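Local structure of vacuolar protein sorting protein 36 (Saccharomyces cerevisiae, 2CAY) at residues V38-G43 / I62-D67; V85-G90 / L123-T128. The protein probably binds membrane lipids through its N-terminal PH (GLUE) domain, as part of the ESCRT-II complex that sorts cargo into multivesicular bodies. One frame throughout, in Å; residues are numbered along the deposited sequence.

Contact 1: V38-G43 / I62-D67; sequences VGLYHG and IIYIDD. With SO4 (sulfate ion), chain C.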
ATOM      1  N   VAL A  38     -21.473  -0.587   5.872  1.00 15.30           N
ATOM      2  CA  VAL A  38     -20.465   0.159   5.114  1.00 14.55           C
ATOM      3  C   VAL A  38     -20.646   1.639   5.441  1.00 15.51           C
ATOM      4  O   VAL A  38     -21.797   2.105   5.652  1.00 16.32           O
ATOM      5  CB  VAL A  38     -20.618  -0.131   3.601  1.00 14.70           C
ATOM      6  CG1 VAL A  38     -19.757   0.807   2.753  1.00 13.93           C
ATOM      7  CG2 VAL A  38     -20.282  -1.605   3.316  1.00 13.88           C
ATOM      8  N   GLY A  39     -19.519   2.351   5.555  1.00 14.77           N
ATOM      9  CA  GLY A  39     -19.503   3.804   5.718  1.00 14.20           C
ATOM     10  C   GLY A  39     -18.852   4.434   4.502  1.00 13.94           C
ATOM     11  O   GLY A  39     -18.047   3.779   3.789  1.00 13.61           O
ATOM     12  N   LEU A  40     -19.179   5.702   4.254  1.00 12.69           N
ATOM     13  CA  LEU A  40     -18.685   6.412   3.067  1.00 12.39           C
ATOM     14  C   LEU A  40     -17.627   7.424   3.430  1.00 13.18           C
ATOM     15  O   LEU A  40     -17.683   8.008   4.526  1.00 14.11           O
ATOM     16  CB  LEU A  40     -19.838   7.113   2.335  1.00 12.49           C
ATOM     17  CG  LEU A  40     -21.021   6.267   1.856  1.00  9.87           C
ATOM     18  CD1 LEU A  40     -22.033   7.164   1.061  1.00 12.46           C
ATOM     19  CD2 LEU A  40     -20.564   5.040   0.995  1.00 11.36           C
ATOM     20  N   TYR A  41     -16.668   7.603   2.524  1.00 13.16           N
ATOM     21  CA  TYR A  41     -15.656   8.662   2.589  1.00 14.00           C
ATOM     22  C   TYR A  41     -15.713   9.489   1.325  1.00 14.53           C
ATOM     23  O   TYR A  41     -15.973   8.978   0.218  1.00 13.57           O
ATOM     24  CB  TYR A  41     -14.242   8.069   2.692  1.00 13.79           C
ATOM     25  CG  TYR A  41     -13.902   7.595   4.068  1.00 14.09           C
ATOM     26  CD1 TYR A  41     -12.972   8.311   4.855  1.00 15.38           C
ATOM     27  CD2 TYR A  41     -14.486   6.425   4.602  1.00 12.68           C
ATOM     28  CE1 TYR A  41     -12.647   7.881   6.142  1.00 16.03           C
ATOM     29  CE2 TYR A  41     -14.156   5.990   5.895  1.00 16.11           C
ATOM     30  CZ  TYR A  41     -13.238   6.726   6.647  1.00 15.96           C
ATOM     31  OH  TYR A  41     -12.902   6.303   7.909  1.00 16.16           O
ATOM     32  N   HIS A  42     -15.489  10.781   1.486  1.00 14.98           N
ATOM     33  CA  HIS A  42     -15.260  11.617   0.329  1.00 17.16           C
ATOM     34  C   HIS A  42     -13.832  12.127   0.473  1.00 16.97           C
ATOM     35  O   HIS A  42     -13.531  12.876   1.410  1.00 17.47           O
ATOM     36  CB  HIS A  42     -16.239  12.783   0.235  1.00 18.96           C
ATOM     37  CG  HIS A  42     -16.128  13.513  -1.073  1.00 24.85           C
ATOM     38  ND1 HIS A  42     -16.389  12.901  -2.290  1.00 27.92           N
ATOM     39  CD2 HIS A  42     -15.708  14.768  -1.364  1.00 27.68           C
ATOM     40  CE1 HIS A  42     -16.153  13.757  -3.269  1.00 30.21           C
ATOM     41  NE2 HIS A  42     -15.735  14.895  -2.734  1.00 30.32           N
ATOM     42  N   GLY A  43     -12.965  11.717  -0.450  1.00 16.56           N
ATOM     43  CA  GLY A  43     -11.519  11.835  -0.267  1.00 16.90           C
ATOM     44  C   GLY A  43     -11.111  11.122   1.005  1.00 17.15           C
ATOM     45  O   GLY A  43     -11.583  10.011   1.283  1.00 15.52           O
ATOM     46  N   ILE A  62     -23.274   1.993  -8.042  1.00 12.38           N
ATOM     47  CA  ILE A  62     -23.064   1.616  -6.654  1.00 12.79           C
ATOM     48  C   ILE A  62     -24.034   2.449  -5.834  1.00 13.32           C
ATOM     49  O   ILE A  62     -24.110   3.681  -5.998  1.00 13.45           O
ATOM     50  CB  ILE A  62     -21.588   1.883  -6.191  1.00 12.48           C
ATOM     51  CG1 ILE A  62     -20.627   0.910  -6.889  1.00 13.16           C
ATOM     52  CG2 ILE A  62     -21.492   1.778  -4.660  1.00 14.10           C
ATOM     53  CD1 ILE A  62     -19.120   1.445  -7.032  1.00 13.93           C
ATOM     54  N   ILE A  63     -24.771   1.794  -4.951  1.00 13.08           N
ATOM     55  CA  ILE A  63     -25.821   2.448  -4.202  1.00 13.37           C
ATOM     56  C   ILE A  63     -25.638   2.265  -2.721  1.00 13.09           C
ATOM     57  O   ILE A  63     -25.479   1.157  -2.238  1.00 13.32           O
ATOM     58  CB  ILE A  63     -27.209   1.913  -4.622  1.00 13.34           C
ATOM     59  CG1 ILE A  63     -27.506   2.252  -6.106  1.00 14.65           C
ATOM     60  CG2 ILE A  63     -28.322   2.432  -3.642  1.00 12.94           C
ATOM     61  CD1 ILE A  63     -28.706   1.457  -6.667  1.00 15.05           C
ATOM     62  N   TYR A  64     -25.652   3.365  -1.985  1.00 12.04           N
ATOM     63  CA  TYR A  64     -25.594   3.317  -0.525  1.00 12.81           C
ATOM     64  C   TYR A  64     -26.989   3.514   0.058  1.00 14.37           C
ATOM     65  O   TYR A  64     -27.611   4.559  -0.197  1.00 13.51           O
ATOM     66  CB  TYR A  64     -24.616   4.386  -0.008  1.00 12.95           C
ATOM     67  CG  TYR A  64     -24.672   4.619   1.484  1.00 13.66           C
ATOM     68  CD1 TYR A  64     -23.850   3.887   2.373  1.00 14.38           C
ATOM     69  CD2 TYR A  64     -25.559   5.559   2.020  1.00 16.00           C
ATOM     70  CE1 TYR A  64     -23.930   4.091   3.742  1.00 15.94           C
ATOM     71  CE2 TYR A  64     -25.642   5.767   3.391  1.00 15.21           C
ATOM     72  CZ  TYR A  64     -24.822   5.030   4.234  1.00 15.75           C
ATOM     73  OH  TYR A  64     -24.909   5.241   5.579  1.00 15.10           O
ATOM     74  N   ILE A  65     -27.455   2.532   0.842  1.00 15.41           N
ATOM     75  CA  ILE A  65     -28.770   2.613   1.530  1.00 16.86           C
ATOM     76  C   ILE A  65     -28.555   2.843   3.026  1.00 16.88           C
ATOM     77  O   ILE A  65     -28.111   1.931   3.758  1.00 16.39           O
ATOM     78  CB  ILE A  65     -29.654   1.334   1.311  1.00 16.96           C
ATOM     79  CG1 ILE A  65     -29.857   1.024  -0.181  1.00 18.60           C
ATOM     80  CG2 ILE A  65     -30.993   1.465   2.064  1.00 17.64           C
ATOM     81  CD1 ILE A  65     -30.468   2.178  -1.019  1.00 22.92           C
ATOM     82  N   ASP A  66     -28.854   4.060   3.478  1.00 16.57           N
ATOM     83  CA  ASP A  66     -28.663   4.425   4.874  1.00 18.91           C
ATOM     84  C   ASP A  66     -29.467   3.550   5.842  1.00 20.37           C
ATOM     85  O   ASP A  66     -30.657   3.327   5.627  1.00 21.21           O
ATOM     86  CB  ASP A  66     -28.983   5.917   5.078  1.00 18.92           C
ATOM     87  CG  ASP A  66     -28.459   6.434   6.394  1.00 21.39           C
ATOM     88  OD1 ASP A  66     -27.217   6.361   6.628  1.00 20.83           O
ATOM     89  OD2 ASP A  66     -29.300   6.874   7.216  1.00 22.20           O
ATOM     90  N   ASP A  67     -28.832   3.039   6.898  1.00 21.93           N
ATOM     91  CA  ASP A  67     -29.545   2.179   7.838  1.00 24.48           C
ATOM     92  C   ASP A  67     -30.621   2.973   8.593  1.00 25.40           C
ATOM     93  O   ASP A  67     -31.745   2.499   8.719  1.00 26.06           O
ATOM     94  CB  ASP A  67     -28.603   1.516   8.842  1.00 25.41           C
ATOM     95  CG  ASP A  67     -27.891   0.270   8.272  1.00 29.18           C
ATOM     96  OD1 ASP A  67     -28.207  -0.207   7.144  1.00 32.07           O
ATOM     97  OD2 ASP A  67     -27.009  -0.250   8.987  1.00 33.54           O
TER
HETATM   98  S   SO4 C1283     -12.640   2.976   9.262  1.00 18.13           S
HETATM   99  O1  SO4 C1283     -13.484   3.713   8.340  1.00 17.01           O
HETATM  100  O2  SO4 C1283     -13.411   1.943   9.955  1.00 15.29           O
HETATM  101  O3  SO4 C1283     -12.153   3.943  10.261  1.00 21.40           O
HETATM  102  O4  SO4 C1283     -11.558   2.293   8.604  1.00 15.98           O
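The two antiparallel sheets of the PH-domain sandwich face each other in the buried core, and here L40 and Y64 bring them together, each from a strand of a different sheet. L40 lies over one face of the Y64 ring in a CH-pi contact: its CD1 sits 4.0 Å from the ring centroid and 23° off the normal, displaced toward the rim, with L40 CD1 3.7 Å from Y64 CG. The other branch stays on the same side of the ring but lies outside its outline, L40 CD2 standing 3.7 Å from Y64 CD1. Y64 reaches into this position because its CG is anti to the backbone N (chi1 169°), which carries the ring across toward strand 38-42. At the ring's edge, and in its plane, the carbonyl V38 O approaches Y64 CE1 at 3.5 Å. The phenol end is tied back to its own strand: Y64 OH donates to D66 OD1 at 2.8 Å, and the carboxylate oxygen receives it on its anti lone pair. An alanine in place of Y64 would probably deprive L40 of the ring face it packs on and leave D66 OD1 without its phenol donor. Y41, whose side chain points to the other side of strand 38-42, hydrogen-bonds through OH to O1 of a sulfate at 2.7 Å, an ion probably from the crystallisation liquor and also held by S95, R97, S115 and R117. Around the core, L40 also packs on L114 of strand 112-116, V38 touches I55 of strand 53-58, and D66 accepts from K69 N just ahead of helix 70-73.

Contact 2: V85-G90 / L123-T128; sequences VNYSSG and LFSQAT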
ATOM      1  N   VAL A  85     -11.183   1.149  -9.648  1.00 15.43           N
ATOM      2  CA  VAL A  85     -11.439   0.874  -8.248  1.00 16.44           C
ATOM      3  C   VAL A  85     -10.209   0.129  -7.720  1.00 17.49           C
ATOM      4  O   VAL A  85      -9.570  -0.633  -8.462  1.00 17.63           O
ATOM      5  CB  VAL A  85     -12.784   0.109  -7.995  1.00 16.96           C
ATOM      6  CG1 VAL A  85     -13.923   0.762  -8.721  1.00 17.14           C
ATOM      7  CG2 VAL A  85     -12.678  -1.336  -8.441  1.00 17.60           C
ATOM      8  N   ASN A  86      -9.853   0.380  -6.465  1.00 17.33           N
ATOM      9  CA  ASN A  86      -8.685  -0.237  -5.830  1.00 18.64           C
ATOM     10  C   ASN A  86      -9.031  -0.661  -4.408  1.00 17.24           C
ATOM     11  O   ASN A  86      -9.478   0.146  -3.625  1.00 15.95           O
ATOM     12  CB  ASN A  86      -7.484   0.730  -5.790  1.00 19.44           C
ATOM     13  CG  ASN A  86      -6.326   0.219  -4.897  1.00 26.10           C
ATOM     14  OD1 ASN A  86      -5.705  -0.844  -5.144  1.00 33.22           O
ATOM     15  ND2 ASN A  86      -6.031   0.982  -3.839  1.00 33.52           N
ATOM     16  N   TYR A  87      -8.810  -1.938  -4.093  1.00 16.04           N
ATOM     17  CA  TYR A  87      -8.984  -2.479  -2.747  1.00 15.94           C
ATOM     18  C   TYR A  87      -7.776  -2.215  -1.862  1.00 17.76           C
ATOM     19  O   TYR A  87      -6.641  -2.494  -2.266  1.00 18.99           O
ATOM     20  CB  TYR A  87      -9.201  -3.991  -2.842  1.00 14.11           C
ATOM     21  CG  TYR A  87      -9.413  -4.680  -1.501  1.00 14.63           C
ATOM     22  CD1 TYR A  87     -10.656  -4.624  -0.853  1.00 12.02           C
ATOM     23  CD2 TYR A  87      -8.375  -5.378  -0.876  1.00 12.92           C
ATOM     24  CE1 TYR A  87     -10.865  -5.251   0.384  1.00 12.84           C
ATOM     25  CE2 TYR A  87      -8.586  -6.030   0.373  1.00 15.20           C
ATOM     26  CZ  TYR A  87      -9.836  -5.948   0.986  1.00 12.29           C
ATOM     27  OH  TYR A  87     -10.078  -6.571   2.188  1.00 12.86           O
ATOM     28  N   SER A  88      -8.019  -1.766  -0.633  1.00 18.51           N
ATOM     29  CA  SER A  88      -6.951  -1.513   0.358  1.00 19.98           C
ATOM     30  C   SER A  88      -7.307  -2.294   1.632  1.00 20.75           C
ATOM     31  O   SER A  88      -8.422  -2.185   2.146  1.00 19.14           O
ATOM     32  CB  SER A  88      -6.830  -0.005   0.596  1.00 21.25           C
ATOM     33  OG  SER A  88      -5.840   0.299   1.561  1.00 24.37           O
ATOM     34  N   SER A  89      -6.386  -3.132   2.124  1.00 20.81           N
ATOM     35  CA  SER A  89      -6.771  -4.233   3.029  1.00 22.36           C
ATOM     36  C   SER A  89      -6.865  -3.960   4.522  1.00 23.49           C
ATOM     37  O   SER A  89      -7.097  -4.895   5.304  1.00 24.39           O
ATOM     38  CB  SER A  89      -5.815  -5.405   2.836  1.00 22.85           C
ATOM     39  OG  SER A  89      -4.485  -4.930   2.975  1.00 27.43           O
ATOM     40  N   GLY A  90      -6.660  -2.714   4.941  1.00 24.78           N
ATOM     41  CA  GLY A  90      -6.892  -2.364   6.344  1.00 25.53           C
ATOM     42  C   GLY A  90      -5.643  -2.488   7.211  1.00 26.42           C
ATOM     43  O   GLY A  90      -5.742  -2.869   8.375  1.00 27.10           O
ATOM     44  N   LEU A 123     -15.432  -9.839  -1.594  1.00  9.16           N
ATOM     45  CA  LEU A 123     -16.364 -10.247  -2.666  1.00  9.77           C
ATOM     46  C   LEU A 123     -17.046  -9.037  -3.334  1.00  9.56           C
ATOM     47  O   LEU A 123     -17.254  -9.023  -4.545  1.00  8.24           O
ATOM     48  CB  LEU A 123     -17.424 -11.190  -2.114  1.00 10.59           C
ATOM     49  CG  LEU A 123     -16.940 -12.588  -1.651  1.00 12.50           C
ATOM     50  CD1 LEU A 123     -18.108 -13.364  -1.047  1.00 13.02           C
ATOM     51  CD2 LEU A 123     -16.317 -13.337  -2.835  1.00 13.17           C
ATOM     52  N   PHE A 124     -17.394  -8.035  -2.528  1.00  9.39           N
ATOM     53  CA  PHE A 124     -17.978  -6.807  -3.078  1.00  9.43           C
ATOM     54  C   PHE A 124     -17.022  -6.106  -4.030  1.00  9.37           C
ATOM     55  O   PHE A 124     -17.407  -5.667  -5.122  1.00  9.81           O
ATOM     56  CB  PHE A 124     -18.444  -5.844  -1.994  1.00  8.77           C
ATOM     57  CG  PHE A 124     -19.302  -4.705  -2.550  1.00  9.62           C
ATOM     58  CD1 PHE A 124     -20.685  -4.822  -2.622  1.00 12.35           C
ATOM     59  CD2 PHE A 124     -18.702  -3.552  -3.056  1.00 11.57           C
ATOM     60  CE1 PHE A 124     -21.465  -3.757  -3.188  1.00 12.82           C
ATOM     61  CE2 PHE A 124     -19.482  -2.493  -3.591  1.00 12.99           C
ATOM     62  CZ  PHE A 124     -20.854  -2.617  -3.664  1.00 12.42           C
ATOM     63  N   SER A 125     -15.769  -5.995  -3.618  1.00  8.17           N
ATOM     64  CA  SER A 125     -14.769  -5.308  -4.428  1.00  8.98           C
ATOM     65  C   SER A 125     -14.503  -6.066  -5.719  1.00  9.71           C
ATOM     66  O   SER A 125     -14.391  -5.468  -6.774  1.00  9.88           O
ATOM     67  CB  SER A 125     -13.476  -5.120  -3.647  1.00  8.06           C
ATOM     68  OG  SER A 125     -13.738  -4.342  -2.486  1.00 10.61           O
ATOM     69  N   GLN A 126     -14.388  -7.393  -5.621  1.00 10.07           N
ATOM     70  CA  GLN A 126     -14.180  -8.214  -6.828  1.00 10.97           C
ATOM     71  C   GLN A 126     -15.340  -8.067  -7.838  1.00  9.25           C
ATOM     72  O   GLN A 126     -15.112  -7.912  -9.051  1.00 10.00           O
ATOM     73  CB  GLN A 126     -13.994  -9.688  -6.424  1.00 11.09           C
ATOM     74  CG  GLN A 126     -12.568  -9.916  -5.833  1.00 14.17           C
ATOM     75  CD  GLN A 126     -12.366 -11.315  -5.233  1.00 15.37           C
ATOM     76  OE1 GLN A 126     -13.326 -11.994  -4.857  1.00 22.59           O
ATOM     77  NE2 GLN A 126     -11.103 -11.743  -5.137  1.00 20.24           N
ATOM     78  N   ALA A 127     -16.564  -8.089  -7.341  1.00  8.70           N
ATOM     79  CA  ALA A 127     -17.743  -7.938  -8.192  1.00  8.91           C
ATOM     80  C   ALA A 127     -17.740  -6.515  -8.841  1.00  9.08           C
ATOM     81  O   ALA A 127     -18.056  -6.341 -10.012  1.00  8.43           O
ATOM     82  CB  ALA A 127     -18.999  -8.135  -7.355  1.00  8.77           C
ATOM     83  N   THR A 128     -17.357  -5.507  -8.065  1.00  9.11           N
ATOM     84  CA  THR A 128     -17.316  -4.118  -8.568  1.00  9.69           C
ATOM     85  C   THR A 128     -16.253  -3.956  -9.662  1.00  9.96           C
ATOM     86  O   THR A 128     -16.514  -3.324 -10.687  1.00  9.96           O
ATOM     87  CB  THR A 128     -17.052  -3.100  -7.411  1.00  8.86           C
ATOM     88  OG1 THR A 128     -18.105  -3.204  -6.431  1.00 10.46           O
ATOM     89  CG2 THR A 128     -17.023  -1.649  -7.976  1.00 10.24           C
TER
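V85 and T128 make the apolar part of this strand-to-helix contact, their methyls meeting with V85 CG1 4.0 Å from T128 CG2 as the two short side chains cross. T128 presents that methyl to the strand because CG2 is anti to its backbone N, while OG1 turns back along the helix. The V85 side chain also packs on L98 and L100 of the adjacent strand and on E129 and L132 further along the helix.

One turn earlier, Y87 and S125 meet by van der Waals contact between unlike groups: S125 OG comes obliquely to the ring, 3.5 Å from Y87 CD1, and S125 CB follows at 4.0 Å from the same carbon. Although S125 OG lies against the ring, the hydrogen bonds of both hydroxyls go outside the pair, Y87 OH to D120 O and S125 OG to G121 O. The first joins the strand to the residues leading into the helix; the second stays at the start of the helix.

Within the helix, T128 OG1 donates to F124 O at 2.9 Å, tilted 37° out of the carbonyl plane. T128 N reaches the same oxygen, also at 2.9 Å, from the opposite face of that plane. This double grip fixes the rotation of the threonine and keeps its methyl turned to V85.

On the flank turned from the strand, Q126 NE2 is hydrogen-bonded to D120 OD2 of a second subunit. A C-terminal helix capping one end of the beta sandwich is characteristic of the PH fold; here helix 122-137 meets strand 82-88 at the edge of one sheet.

From the N terminus, the chain first closes contact 1, where strand 38-42 meets strand 61-66 after 18 intervening residues that include strand 53-58. Only then does contact 2 open, with strand 82-88, to be closed by helix 122-137 after strands 97-102 and 112-116. The two loops therefore follow in series, neither nesting nor crossing. Contact 1 joins the two sheets face to face near the middle of the domain; contact 2 sets the C-terminal helix on the edge strand of the sheet that also holds 38-42. Their centres lie about 14 Å apart, yet they touch directly, I62 CD1 packing 3.9 Å from T128 CG2.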